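Local coordinates for probable zinc protease PqqL (Escherichia coli, PDB 6OFT), which probably cleaves peptide bonds as a zinc-dependent endopeptidase of the M16 family in the bacterial periplasm, the first half of the protein being described here, at residues 12-15 and 19-22; 34-39 and 115-120; 38-43 and 191-196; 53-58 and 176-181; 93-98 and 388-393. All coordinates share one frame; numbering follows the deposited sequence.

Contact 1 (12-15 and 19-22); sequences GQLD and RYMI
G12 lies over one face of the Y20 ring in the beta hairpin of strands 10-13 and 19-24, at the edge of the six-stranded mixed sheet of this M16 half. The two residues form an antiparallel hydrogen-bonded pair: Y20 N donates to G12 O over 2.9 Å, and G12 N answers to Y20 O at a longer 3.3 Å. With CG placed between its backbone N and carbonyl carbon (chi1 50°), Y20 folds its ring back over the neighbouring strand. G12 CA thus comes within 4.0 Å of the ring centroid, a CH-pi contact. Glycine suits the position, because a beta carbon on this face would probably come too close to Y20 OH. The L14 side chain crosses that of Y20 at about a right angle and brings its CD2 to 3.8 Å from Y20 CE2; L213 and I216 of helix 209-220 also touch the tyrosine.

Q13 and R19 occupy the opposite face of the sheet as a non-hydrogen-bonded pair. They meet through methylenes, Q13 CG and R19 CG lying 3.8 Å apart, while their amide and guanidinium planes are turned 75° to each other. Q13 NE2 binds G17 O in the turn, and R19 NH2 reaches N197 O weakly. Beyond the tyrosine's edge, in the ring plane, a water 2.7 Å from Y20 OH donates a hydrogen bond to Q13 O.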
# COMPACT_ATOMS: atom_id res chain seq x y z
N GLY A 12 -11.10 17.61 -11.09
CA GLY A 12 -12.23 18.49 -10.87
C GLY A 12 -13.34 17.82 -10.11
O GLY A 12 -13.21 16.66 -9.70
N GLN A 13 -14.43 18.54 -9.95
CA GLN A 13 -15.59 18.07 -9.21
C GLN A 13 -16.86 18.41 -9.97
O GLN A 13 -16.96 19.48 -10.57
CB GLN A 13 -15.61 18.77 -7.84
CG GLN A 13 -16.09 17.90 -6.70
CD GLN A 13 -16.07 18.63 -5.36
OE1 GLN A 13 -15.94 19.85 -5.30
NE2 GLN A 13 -16.20 17.87 -4.27
N LEU A 14 -17.84 17.50 -9.92
CA LEU A 14 -19.17 17.74 -10.50
C LEU A 14 -19.94 18.57 -9.45
O LEU A 14 -19.52 18.57 -8.28
CB LEU A 14 -19.88 16.40 -10.79
CG LEU A 14 -19.24 15.49 -11.89
CD1 LEU A 14 -20.00 14.20 -12.04
CD2 LEU A 14 -19.18 16.20 -13.24
N ASP A 15 -21.05 19.27 -9.82
CA ASP A 15 -21.81 20.08 -8.84
C ASP A 15 -22.35 19.27 -7.66
O ASP A 15 -22.54 19.82 -6.57
CB ASP A 15 -22.94 20.89 -9.50
CG ASP A 15 -22.49 21.99 -10.42
OD1 ASP A 15 -21.32 22.42 -10.32
OD2 ASP A 15 -23.31 22.43 -11.26
N ARG A 19 -15.76 13.79 -7.30
CA ARG A 19 -14.48 14.21 -7.85
C ARG A 19 -14.11 13.30 -9.00
O ARG A 19 -14.55 12.16 -9.05
CB ARG A 19 -13.37 14.18 -6.78
CG ARG A 19 -13.40 15.34 -5.76
CD ARG A 19 -12.48 15.02 -4.58
NE ARG A 19 -13.16 14.17 -3.59
CZ ARG A 19 -12.59 13.61 -2.52
NH1 ARG A 19 -11.29 13.76 -2.29
NH2 ARG A 19 -13.32 12.88 -1.68
N TYR A 20 -13.30 13.79 -9.94
CA TYR A 20 -12.83 12.96 -11.05
C TYR A 20 -11.38 13.25 -11.35
O TYR A 20 -10.89 14.35 -11.06
CB TYR A 20 -13.71 13.10 -12.31
CG TYR A 20 -13.98 14.53 -12.73
CD1 TYR A 20 -13.07 15.22 -13.54
CD2 TYR A 20 -15.15 15.18 -12.36
CE1 TYR A 20 -13.30 16.55 -13.91
CE2 TYR A 20 -15.40 16.49 -12.75
CZ TYR A 20 -14.48 17.17 -13.53
OH TYR A 20 -14.74 18.46 -13.92
N MET A 21 -10.69 12.26 -11.90
CA MET A 21 -9.28 12.34 -12.29
C MET A 21 -9.16 11.61 -13.60
O MET A 21 -9.56 10.45 -13.70
CB MET A 21 -8.35 11.70 -11.24
CG MET A 21 -8.53 12.23 -9.85
SD MET A 21 -7.27 11.56 -8.77
CE MET A 21 -6.40 13.06 -8.37
N ILE A 22 -8.69 12.32 -14.62
CA ILE A 22 -8.51 11.78 -15.97
C ILE A 22 -7.06 11.90 -16.39
O ILE A 22 -6.46 12.97 -16.29
CB ILE A 22 -9.46 12.44 -17.00
CG1 ILE A 22 -10.96 12.29 -16.58
CG2 ILE A 22 -9.20 11.89 -18.43
CD1 ILE A 22 -11.83 13.35 -17.17
O HOH W 1 -17.19 19.43 -13.25

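Contact 2 (34-39 and 115-120); sequences LWLQIH and AIFSEW
The strand bearing L34 and L36 runs almost parallel to the helix bearing F117, with 8° between their N-to-C directions and 10.2 Å between the axes of these short segments. F117 bridges that gap. Its CA-CB bond aims at the strand, and the ring comes to rest against the backbone and beta carbons of L34 and L36, which share one face of the sheet. L36 CB approaches the ring obliquely, 3.5 Å from F117 CD1 and equally near CE1. L34 CB comes to 3.7 Å from F117 CE2. The far end of the ring goes deeper still, F117 CZ approaching L34 O to 3.2 Å.

This is the layered alpha/beta build of an M16 domain, in which helix 107-122 packs on one side of the sheet. On the opposite face W35 meets T382, S383 and A386 of helix 378-391, which comes from much later in the chain. A long, flat phenylalanine suits the helix because it spans the interlayer distance without a polar group that would need a partner there. F201 of the adjacent strand 199-205 meets the F117 ring edge-to-face. Within the helix, I116 lies one turn before W120, and its CG2 lies over a face of the W120 indole, 3.5 Å above its plane.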
# COMPACT_ATOMS: atom_id res chain seq x y z
N LEU A 34 -11.46 2.27 -15.76
CA LEU A 34 -12.51 3.07 -15.15
C LEU A 34 -12.64 2.54 -13.74
O LEU A 34 -12.97 1.36 -13.55
CB LEU A 34 -13.85 2.96 -15.91
CG LEU A 34 -13.87 3.31 -17.40
CD1 LEU A 34 -15.23 3.02 -17.99
CD2 LEU A 34 -13.50 4.79 -17.65
N TRP A 35 -12.23 3.35 -12.75
CA TRP A 35 -12.26 2.96 -11.35
C TRP A 35 -13.11 3.91 -10.54
O TRP A 35 -12.90 5.13 -10.62
CB TRP A 35 -10.84 2.95 -10.71
CG TRP A 35 -9.87 1.89 -11.13
CD1 TRP A 35 -9.92 1.10 -12.25
CD2 TRP A 35 -8.62 1.59 -10.49
NE1 TRP A 35 -8.81 0.28 -12.30
CE2 TRP A 35 -7.99 0.57 -11.24
CE3 TRP A 35 -7.97 2.10 -9.35
CZ2 TRP A 35 -6.73 0.06 -10.90
CZ3 TRP A 35 -6.74 1.57 -8.99
CH2 TRP A 35 -6.13 0.55 -9.75
N LEU A 36 -14.02 3.36 -9.72
CA LEU A 36 -14.82 4.15 -8.80
C LEU A 36 -14.21 3.93 -7.41
O LEU A 36 -14.18 2.79 -6.90
CB LEU A 36 -16.32 3.77 -8.82
CG LEU A 36 -17.18 4.47 -7.74
CD1 LEU A 36 -17.20 6.03 -7.94
CD2 LEU A 36 -18.60 3.87 -7.69
N GLN A 37 -13.72 5.02 -6.81
CA GLN A 37 -13.06 4.98 -5.52
C GLN A 37 -13.91 5.61 -4.42
O GLN A 37 -14.18 6.80 -4.44
CB GLN A 37 -11.67 5.65 -5.64
CG GLN A 37 -10.92 5.88 -4.32
CD GLN A 37 -9.70 6.71 -4.56
OE1 GLN A 37 -9.78 7.87 -4.99
NE2 GLN A 37 -8.54 6.14 -4.33
N ILE A 38 -14.29 4.78 -3.44
CA ILE A 38 -15.04 5.22 -2.26
C ILE A 38 -13.97 5.48 -1.23
O ILE A 38 -13.21 4.57 -0.92
CB ILE A 38 -16.08 4.15 -1.75
CG1 ILE A 38 -16.89 3.48 -2.91
CG2 ILE A 38 -16.98 4.72 -0.65
CD1 ILE A 38 -17.72 4.36 -3.86
N HIS A 39 -13.93 6.69 -0.66
CA HIS A 39 -12.89 7.06 0.31
C HIS A 39 -13.16 6.54 1.72
O HIS A 39 -12.81 7.21 2.72
CB HIS A 39 -12.65 8.57 0.29
CG HIS A 39 -12.09 9.07 -1.00
ND1 HIS A 39 -10.76 9.41 -1.13
CD2 HIS A 39 -12.71 9.29 -2.19
CE1 HIS A 39 -10.60 9.83 -2.38
NE2 HIS A 39 -11.75 9.77 -3.05
N ALA A 115 -23.19 3.39 -16.95
CA ALA A 115 -24.55 3.25 -16.42
C ALA A 115 -24.54 2.32 -15.19
O ALA A 115 -25.22 2.62 -14.21
CB ALA A 115 -25.48 2.72 -17.49
N ILE A 116 -23.70 1.25 -15.23
CA ILE A 116 -23.50 0.32 -14.10
C ILE A 116 -22.82 1.08 -12.94
O ILE A 116 -23.22 0.89 -11.80
CB ILE A 116 -22.73 -0.96 -14.54
CG1 ILE A 116 -23.59 -1.83 -15.49
CG2 ILE A 116 -22.27 -1.77 -13.31
CD1 ILE A 116 -22.86 -2.95 -16.21
N PHE A 117 -21.81 1.93 -13.23
CA PHE A 117 -21.12 2.71 -12.19
C PHE A 117 -22.09 3.67 -11.49
O PHE A 117 -22.02 3.83 -10.27
CB PHE A 117 -19.90 3.48 -12.74
CG PHE A 117 -18.60 2.71 -12.79
CD1 PHE A 117 -17.94 2.36 -11.62
CD2 PHE A 117 -18.00 2.39 -14.00
CE1 PHE A 117 -16.71 1.68 -11.66
CE2 PHE A 117 -16.77 1.73 -14.04
CZ PHE A 117 -16.14 1.38 -12.87
N SER A 118 -22.99 4.30 -12.26
CA SER A 118 -24.01 5.21 -11.74
C SER A 118 -24.93 4.52 -10.69
O SER A 118 -25.22 5.10 -9.65
CB SER A 118 -24.84 5.78 -12.88
OG SER A 118 -25.64 6.84 -12.41
N GLU A 119 -25.31 3.25 -10.94
CA GLU A 119 -26.13 2.45 -10.04
C GLU A 119 -25.36 1.87 -8.87
O GLU A 119 -25.94 1.68 -7.81
CB GLU A 119 -26.88 1.36 -10.81
CG GLU A 119 -27.78 1.96 -11.87
CD GLU A 119 -29.19 1.42 -11.89
OE1 GLU A 119 -29.42 0.30 -11.39
OE2 GLU A 119 -30.07 2.14 -12.42
N TRP A 120 -24.04 1.61 -9.02
CA TRP A 120 -23.28 1.15 -7.87
C TRP A 120 -23.19 2.31 -6.86
O TRP A 120 -23.19 2.08 -5.66
CB TRP A 120 -21.87 0.72 -8.30
CG TRP A 120 -21.78 -0.63 -8.94
CD1 TRP A 120 -22.70 -1.64 -8.86
CD2 TRP A 120 -20.70 -1.13 -9.74
NE1 TRP A 120 -22.25 -2.75 -9.54
CE2 TRP A 120 -21.01 -2.47 -10.07
CE3 TRP A 120 -19.48 -0.59 -10.17
CZ2 TRP A 120 -20.15 -3.27 -10.83
CZ3 TRP A 120 -18.62 -1.38 -10.92
CH2 TRP A 120 -18.95 -2.71 -11.24

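Contact 3 (38-43 and 191-196); sequences IHTGSL and QRWYQP
T40 and W193 meet at about a right angle, where the loop after strand 31-38 reaches the end of helix 183-193. Followed outward, W193 begins with CB, 4.0 Å from both T40 OG1 and T40 CG2. CG and CD2 then pass beneath the threonine methyl, which stands 3.9 Å from the centroid of the five-membered ring in a CH-pi contact. Further along, W193 CE3 comes to 3.4 Å from T40 OG1, and CZ3 is still near that oxygen, at 4.1 Å. R192 CG covers the opposite face. With an alanine in place of W193, T40 CG2 and R192 CG would probably lose the indole packed between them, and a gap would open.

Y194 offers a ring face to I38, whose CG1 lies 4.0 Å from the centroid. Isoleucine, with CG1 beside its backbone N (chi1 -43°), spreads CG1, CG2 and CD1 against it. The Y194 side chain is about 5 Å from that of E57, the predicted proton acceptor, and its OH bonds to Y98 OH. T40 OG1 likewise bonds to N198 and N231. The hydroxyls thus bond beyond this interface, which implies that fit of methyls and methylenes to aromatic faces, rather than directed bonding, joins the segments.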
# COMPACT_ATOMS: atom_id res chain seq x y z
N ILE A 38 -14.29 4.78 -3.44
CA ILE A 38 -15.04 5.22 -2.26
C ILE A 38 -13.97 5.48 -1.23
O ILE A 38 -13.21 4.57 -0.92
CB ILE A 38 -16.08 4.15 -1.75
CG1 ILE A 38 -16.89 3.48 -2.91
CG2 ILE A 38 -16.98 4.72 -0.65
CD1 ILE A 38 -17.72 4.36 -3.86
N HIS A 39 -13.93 6.69 -0.66
CA HIS A 39 -12.89 7.06 0.31
C HIS A 39 -13.16 6.54 1.72
O HIS A 39 -12.81 7.21 2.72
CB HIS A 39 -12.65 8.57 0.29
CG HIS A 39 -12.09 9.07 -1.00
ND1 HIS A 39 -10.76 9.41 -1.13
CD2 HIS A 39 -12.71 9.29 -2.19
CE1 HIS A 39 -10.60 9.83 -2.38
NE2 HIS A 39 -11.75 9.77 -3.05
N THR A 40 -13.78 5.33 1.81
CA THR A 40 -14.14 4.67 3.06
C THR A 40 -13.92 3.17 2.89
O THR A 40 -14.37 2.59 1.90
CB THR A 40 -15.61 4.93 3.44
OG1 THR A 40 -15.85 6.33 3.58
CG2 THR A 40 -16.05 4.19 4.72
N GLY A 41 -13.22 2.60 3.87
CA GLY A 41 -12.96 1.17 4.01
C GLY A 41 -13.42 0.67 5.37
O GLY A 41 -14.37 1.20 5.95
N SER A 42 -12.75 -0.35 5.89
CA SER A 42 -13.09 -0.97 7.18
C SER A 42 -12.84 -0.08 8.39
O SER A 42 -13.47 -0.32 9.41
CB SER A 42 -12.35 -2.29 7.34
OG SER A 42 -10.96 -2.06 7.28
N LEU A 43 -11.90 0.91 8.32
CA LEU A 43 -11.60 1.76 9.49
C LEU A 43 -12.85 2.42 10.08
O LEU A 43 -12.97 2.53 11.30
CB LEU A 43 -10.54 2.84 9.21
CG LEU A 43 -9.10 2.42 8.87
CD1 LEU A 43 -8.27 3.61 8.50
CD2 LEU A 43 -8.43 1.67 9.99
N GLN A 191 -25.65 3.75 2.47
CA GLN A 191 -26.22 5.09 2.33
C GLN A 191 -25.45 6.14 3.17
O GLN A 191 -25.41 7.31 2.78
CB GLN A 191 -27.73 5.10 2.60
CG GLN A 191 -28.49 4.20 1.61
CD GLN A 191 -30.00 4.34 1.63
OE1 GLN A 191 -30.63 4.52 0.58
NE2 GLN A 191 -30.61 4.24 2.80
N ARG A 192 -24.78 5.72 4.25
CA ARG A 192 -23.96 6.58 5.10
C ARG A 192 -22.69 7.05 4.38
O ARG A 192 -22.33 8.23 4.49
CB ARG A 192 -23.57 5.82 6.40
CG ARG A 192 -22.73 6.64 7.40
CD ARG A 192 -23.07 6.37 8.87
NE ARG A 192 -23.00 4.96 9.23
CZ ARG A 192 -24.03 4.23 9.64
NH1 ARG A 192 -25.22 4.79 9.79
NH2 ARG A 192 -23.87 2.95 9.92
N TRP A 193 -22.00 6.13 3.67
CA TRP A 193 -20.71 6.41 3.06
C TRP A 193 -20.70 6.55 1.54
O TRP A 193 -19.79 7.19 1.01
CB TRP A 193 -19.70 5.32 3.50
CG TRP A 193 -19.56 5.24 5.00
CD1 TRP A 193 -20.07 4.28 5.82
CD2 TRP A 193 -18.94 6.22 5.85
NE1 TRP A 193 -19.78 4.57 7.13
CE2 TRP A 193 -19.07 5.74 7.18
CE3 TRP A 193 -18.27 7.43 5.63
CZ2 TRP A 193 -18.56 6.45 8.28
CZ3 TRP A 193 -17.73 8.11 6.72
CH2 TRP A 193 -17.88 7.62 8.02
N TYR A 194 -21.67 5.92 0.84
CA TYR A 194 -21.74 6.00 -0.63
C TYR A 194 -22.59 7.18 -1.09
O TYR A 194 -23.76 7.02 -1.48
CB TYR A 194 -22.23 4.68 -1.27
CG TYR A 194 -21.23 3.54 -1.24
CD1 TYR A 194 -20.75 3.04 -0.04
CD2 TYR A 194 -20.86 2.89 -2.42
CE1 TYR A 194 -19.85 1.97 -0.00
CE2 TYR A 194 -20.00 1.78 -2.39
CZ TYR A 194 -19.50 1.33 -1.18
OH TYR A 194 -18.64 0.26 -1.15
N GLN A 195 -22.00 8.37 -0.98
CA GLN A 195 -22.58 9.65 -1.38
C GLN A 195 -21.53 10.37 -2.23
O GLN A 195 -20.35 10.08 -2.02
CB GLN A 195 -23.08 10.48 -0.17
CG GLN A 195 -24.27 9.83 0.61
CD GLN A 195 -25.46 9.36 -0.23
OE1 GLN A 195 -25.69 9.79 -1.35
NE2 GLN A 195 -26.27 8.45 0.31
N PRO A 196 -21.92 11.22 -3.23
CA PRO A 196 -20.93 11.76 -4.18
C PRO A 196 -19.70 12.47 -3.63
O PRO A 196 -18.64 12.28 -4.21
CB PRO A 196 -21.76 12.72 -5.05
CG PRO A 196 -23.09 12.12 -5.05
CD PRO A 196 -23.29 11.58 -3.65

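Contact 4 (53-58 and 176-181); sequences AHFVEH and DTVATV
The F55 ring meets V178 O at its edge, close to the ring plane, with CE2 3.4 Å from that carbonyl oxygen. V181 CG1 comes in obliquely, 3.7 Å from F55 CE2 and nearly as close to CD2. One turn of helix apart, H54 and H58 bring their imidazoles together, H58 CD2 standing 3.5 Å above the H54 ring, near the margin of that face.

Residues 54-58 form the inverted HXXEH motif of the M16 peptidases, in which H54 and H58 are predicted to bind zinc and E57 to act as proton acceptor. F55 fills one of the motif's variable positions and turns the other way, burying its ring against helix 175-180. Its CG is anti to the backbone N (chi1 -156°), which carries the ring out from helix 52-59 toward V178, V181 and the helices around them, touching V131, I138 and L186. The F55 and V181 side chains run antiparallel alongside one another. V178 adds CG1 more loosely, 4.2 Å from F55 CE2. R135 of helix 128-144 bonds to both V178 O and V181 O, and the preceding E134, the third predicted zinc ligand, bonds through OE1 to H58 ND1.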
# COMPACT_ATOMS: atom_id res chain seq x y z
N ALA A 53 -17.96 -3.11 5.37
CA ALA A 53 -17.44 -2.41 4.18
C ALA A 53 -17.16 -3.41 3.05
O ALA A 53 -17.52 -3.15 1.90
CB ALA A 53 -16.17 -1.63 4.52
N HIS A 54 -16.57 -4.57 3.39
CA HIS A 54 -16.21 -5.66 2.47
C HIS A 54 -17.47 -6.38 1.97
O HIS A 54 -17.55 -6.75 0.80
CB HIS A 54 -15.18 -6.59 3.13
CG HIS A 54 -14.83 -7.82 2.36
ND1 HIS A 54 -15.12 -9.08 2.85
CD2 HIS A 54 -14.21 -7.96 1.16
CE1 HIS A 54 -14.69 -9.94 1.93
NE2 HIS A 54 -14.14 -9.31 0.90
N PHE A 55 -18.46 -6.59 2.87
CA PHE A 55 -19.74 -7.22 2.52
C PHE A 55 -20.50 -6.32 1.51
O PHE A 55 -20.96 -6.83 0.49
CB PHE A 55 -20.59 -7.50 3.79
CG PHE A 55 -21.63 -8.61 3.70
CD1 PHE A 55 -22.45 -8.74 2.58
CD2 PHE A 55 -21.85 -9.47 4.78
CE1 PHE A 55 -23.41 -9.76 2.50
CE2 PHE A 55 -22.83 -10.47 4.71
CZ PHE A 55 -23.61 -10.61 3.58
N VAL A 56 -20.54 -4.98 1.76
CA VAL A 56 -21.17 -4.00 0.85
C VAL A 56 -20.57 -4.10 -0.57
O VAL A 56 -21.32 -4.12 -1.55
CB VAL A 56 -21.14 -2.54 1.41
CG1 VAL A 56 -21.41 -1.50 0.32
CG2 VAL A 56 -22.13 -2.36 2.56
N GLU A 57 -19.22 -4.20 -0.67
CA GLU A 57 -18.45 -4.33 -1.91
C GLU A 57 -18.93 -5.53 -2.75
O GLU A 57 -19.20 -5.37 -3.93
CB GLU A 57 -16.95 -4.43 -1.58
CG GLU A 57 -16.04 -4.53 -2.79
CD GLU A 57 -15.14 -5.74 -2.72
OE1 GLU A 57 -15.30 -6.65 -3.56
OE2 GLU A 57 -14.30 -5.81 -1.80
N HIS A 58 -19.07 -6.70 -2.12
CA HIS A 58 -19.59 -7.92 -2.75
C HIS A 58 -21.04 -7.72 -3.23
O HIS A 58 -21.40 -8.19 -4.31
CB HIS A 58 -19.53 -9.09 -1.74
CG HIS A 58 -18.19 -9.75 -1.70
ND1 HIS A 58 -18.01 -11.03 -2.17
CD2 HIS A 58 -16.99 -9.28 -1.26
CE1 HIS A 58 -16.73 -11.31 -2.00
NE2 HIS A 58 -16.08 -10.29 -1.46
N ASP A 176 -19.16 -13.93 12.47
CA ASP A 176 -20.39 -13.80 13.23
C ASP A 176 -21.17 -12.56 12.79
O ASP A 176 -22.40 -12.59 12.80
CB ASP A 176 -20.11 -13.85 14.75
CG ASP A 176 -19.48 -15.17 15.19
OD1 ASP A 176 -18.23 -15.28 15.15
OD2 ASP A 176 -20.24 -16.10 15.55
N THR A 177 -20.47 -11.51 12.33
CA THR A 177 -21.13 -10.31 11.78
C THR A 177 -21.64 -10.66 10.36
O THR A 177 -22.79 -10.35 10.02
CB THR A 177 -20.19 -9.11 11.80
OG1 THR A 177 -19.80 -8.87 13.15
CG2 THR A 177 -20.84 -7.84 11.22
N VAL A 178 -20.81 -11.36 9.56
CA VAL A 178 -21.10 -11.83 8.20
C VAL A 178 -22.38 -12.71 8.19
O VAL A 178 -23.23 -12.56 7.30
CB VAL A 178 -19.85 -12.51 7.56
CG1 VAL A 178 -20.17 -13.30 6.29
CG2 VAL A 178 -18.76 -11.48 7.29
N ALA A 179 -22.55 -13.56 9.22
CA ALA A 179 -23.69 -14.47 9.37
C ALA A 179 -25.00 -13.80 9.80
O ALA A 179 -26.06 -14.26 9.40
CB ALA A 179 -23.34 -15.58 10.36
N THR A 180 -24.93 -12.72 10.63
CA THR A 180 -26.10 -12.06 11.24
C THR A 180 -26.50 -10.67 10.71
O THR A 180 -27.65 -10.27 10.91
CB THR A 180 -25.90 -11.96 12.75
OG1 THR A 180 -24.74 -11.17 13.01
CG2 THR A 180 -25.79 -13.32 13.44
N VAL A 181 -25.57 -9.92 10.09
CA VAL A 181 -25.84 -8.57 9.56
C VAL A 181 -27.07 -8.58 8.62
O VAL A 181 -27.17 -9.43 7.74
CB VAL A 181 -24.58 -7.90 8.94
CG1 VAL A 181 -24.16 -8.55 7.62
CG2 VAL A 181 -24.76 -6.39 8.79

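Contact 5 (93-98 and 388-393); sequences YDETVY and SSLNNT
L390 rests its branched end on D94 and E95, and its conformation accounts for nearly everything that touches. CG is anti to the backbone N (chi1 178°), which extends the side chain away from helix 378-391, and from there CD1 reaches both D94 and E95 while CD2 stays with D94. L390 CD1 lies 3.7 Å from D94 CB and 3.6 Å from D94 O; it is equally close to E95 OE1, at 3.6 Å. L390 CD2 is 3.9 Å from D94 CB.

E95 places its CG between the backbone N and the carbonyl carbon (chi1 59°) and is extended beyond it, so that its length runs past L390 with CB, CG and CD all near CD1. The carboxylate is spoken for on both oxygens: OE1 bonds to Q37 NE2, OE2 to Y90 OH. D94 crosses L390 at about a right angle, presenting its CB while OD2 forms a salt bridge with K312. The leucine methyl thus packs on D94 CB and the E95 stem but also against two oxygens, D94 O and E95 OE1. With a glycine in place of L390 both methyls are gone, and a gap would probably open beside D94 CB and the stem of E95. The contact is one between domains of the M16 half: helix 378-391, from late in the chain, packs on the residues that lead into strand 96-103 of the first domain's sheet.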
# COMPACT_ATOMS: atom_id res chain seq x y z
N TYR A 93 -8.44 -1.00 4.43
CA TYR A 93 -8.70 -0.21 5.63
C TYR A 93 -9.22 1.18 5.27
O TYR A 93 -10.10 1.71 5.93
CB TYR A 93 -7.38 -0.02 6.40
CG TYR A 93 -6.80 -1.29 6.96
CD1 TYR A 93 -7.27 -1.83 8.16
CD2 TYR A 93 -5.73 -1.93 6.34
CE1 TYR A 93 -6.72 -2.99 8.70
CE2 TYR A 93 -5.19 -3.11 6.86
CZ TYR A 93 -5.68 -3.62 8.05
OH TYR A 93 -5.13 -4.75 8.60
N ASP A 94 -8.68 1.76 4.20
CA ASP A 94 -8.88 3.14 3.76
C ASP A 94 -9.91 3.40 2.68
O ASP A 94 -10.35 4.53 2.53
CB ASP A 94 -7.54 3.71 3.28
CG ASP A 94 -6.37 3.42 4.18
OD1 ASP A 94 -6.42 3.81 5.36
OD2 ASP A 94 -5.40 2.80 3.71
N GLU A 95 -10.22 2.39 1.85
CA GLU A 95 -11.10 2.60 0.71
C GLU A 95 -11.75 1.32 0.18
O GLU A 95 -11.34 0.20 0.53
CB GLU A 95 -10.29 3.25 -0.45
CG GLU A 95 -9.11 2.40 -0.90
CD GLU A 95 -8.19 2.93 -1.98
OE1 GLU A 95 -8.47 4.00 -2.56
OE2 GLU A 95 -7.17 2.26 -2.24
N THR A 96 -12.72 1.53 -0.72
CA THR A 96 -13.40 0.48 -1.47
C THR A 96 -13.29 0.95 -2.91
O THR A 96 -13.63 2.09 -3.20
CB THR A 96 -14.87 0.32 -1.05
OG1 THR A 96 -14.97 0.38 0.37
CG2 THR A 96 -15.44 -0.98 -1.53
N VAL A 97 -12.75 0.11 -3.79
CA VAL A 97 -12.54 0.50 -5.18
C VAL A 97 -13.18 -0.52 -6.12
O VAL A 97 -13.01 -1.73 -5.92
CB VAL A 97 -11.03 0.75 -5.52
CG1 VAL A 97 -10.83 1.16 -6.98
CG2 VAL A 97 -10.42 1.81 -4.60
N TYR A 98 -13.89 -0.02 -7.16
CA TYR A 98 -14.59 -0.80 -8.19
C TYR A 98 -13.91 -0.56 -9.51
O TYR A 98 -13.75 0.59 -9.92
CB TYR A 98 -16.08 -0.43 -8.21
CG TYR A 98 -16.74 -0.68 -6.87
CD1 TYR A 98 -17.28 -1.92 -6.56
CD2 TYR A 98 -16.77 0.31 -5.88
CE1 TYR A 98 -17.85 -2.17 -5.31
CE2 TYR A 98 -17.32 0.07 -4.63
CZ TYR A 98 -17.87 -1.17 -4.35
OH TYR A 98 -18.47 -1.42 -3.15
N SER A 388 -2.59 8.66 -4.93
CA SER A 388 -2.50 10.13 -4.78
C SER A 388 -3.85 10.68 -4.36
O SER A 388 -3.93 11.55 -3.49
CB SER A 388 -2.06 10.78 -6.10
OG SER A 388 -0.82 10.21 -6.49
N SER A 389 -4.91 10.14 -4.95
CA SER A 389 -6.29 10.51 -4.65
C SER A 389 -6.66 10.18 -3.20
O SER A 389 -7.26 11.01 -2.49
CB SER A 389 -7.24 9.82 -5.61
OG SER A 389 -8.58 10.19 -5.33
N LEU A 390 -6.30 8.97 -2.75
CA LEU A 390 -6.59 8.53 -1.38
C LEU A 390 -5.88 9.40 -0.32
O LEU A 390 -6.48 9.78 0.69
CB LEU A 390 -6.19 7.05 -1.24
CG LEU A 390 -6.38 6.43 0.15
CD1 LEU A 390 -7.82 6.04 0.38
CD2 LEU A 390 -5.46 5.22 0.33
N ASN A 391 -4.61 9.73 -0.58
CA ASN A 391 -3.77 10.47 0.36
C ASN A 391 -3.82 11.97 0.22
O ASN A 391 -3.19 12.65 1.04
CB ASN A 391 -2.32 9.98 0.26
CG ASN A 391 -2.17 8.56 0.73
OD1 ASN A 391 -1.95 7.64 -0.05
ND2 ASN A 391 -2.30 8.36 2.03
N ASN A 392 -4.55 12.49 -0.79
CA ASN A 392 -4.67 13.91 -1.13
C ASN A 392 -3.27 14.54 -1.33
O ASN A 392 -2.94 15.59 -0.77
CB ASN A 392 -5.56 14.66 -0.11
CG ASN A 392 -5.99 16.05 -0.54
OD1 ASN A 392 -6.31 16.31 -1.71
ND2 ASN A 392 -6.02 16.97 0.41
N THR A 393 -2.43 13.82 -2.08
CA THR A 393 -1.06 14.23 -2.36
C THR A 393 -0.95 14.45 -3.85
O THR A 393 -1.56 13.70 -4.61
CB THR A 393 -0.02 13.21 -1.87
OG1 THR A 393 -0.26 11.95 -2.49
CG2 THR A 393 0.02 13.09 -0.34

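From the N terminus, contact 1 closes first, a short hairpin complete before any other contact opens. Contacts 2 and 3 then start from the same stretch, sharing I38 and H39: contact 2 closes at helix 107-122 and contact 3 at the end of helix 183-193. Contact 4, from helix 52-59 to helix 175-180, lies wholly within the span of contact 3 but crosses contact 2. Contact 5 opens at 93-98 and closes almost 300 residues later, crossing contacts 2, 3 and 4. Contacts 1, 2 and 5 reach the same sheet; contact 3 ties the end of strand 31-38 and its following loop to helix 183-193, contact 4 joins two helices, and contact 5 brings helix 378-391 back to the start of strand 96-103.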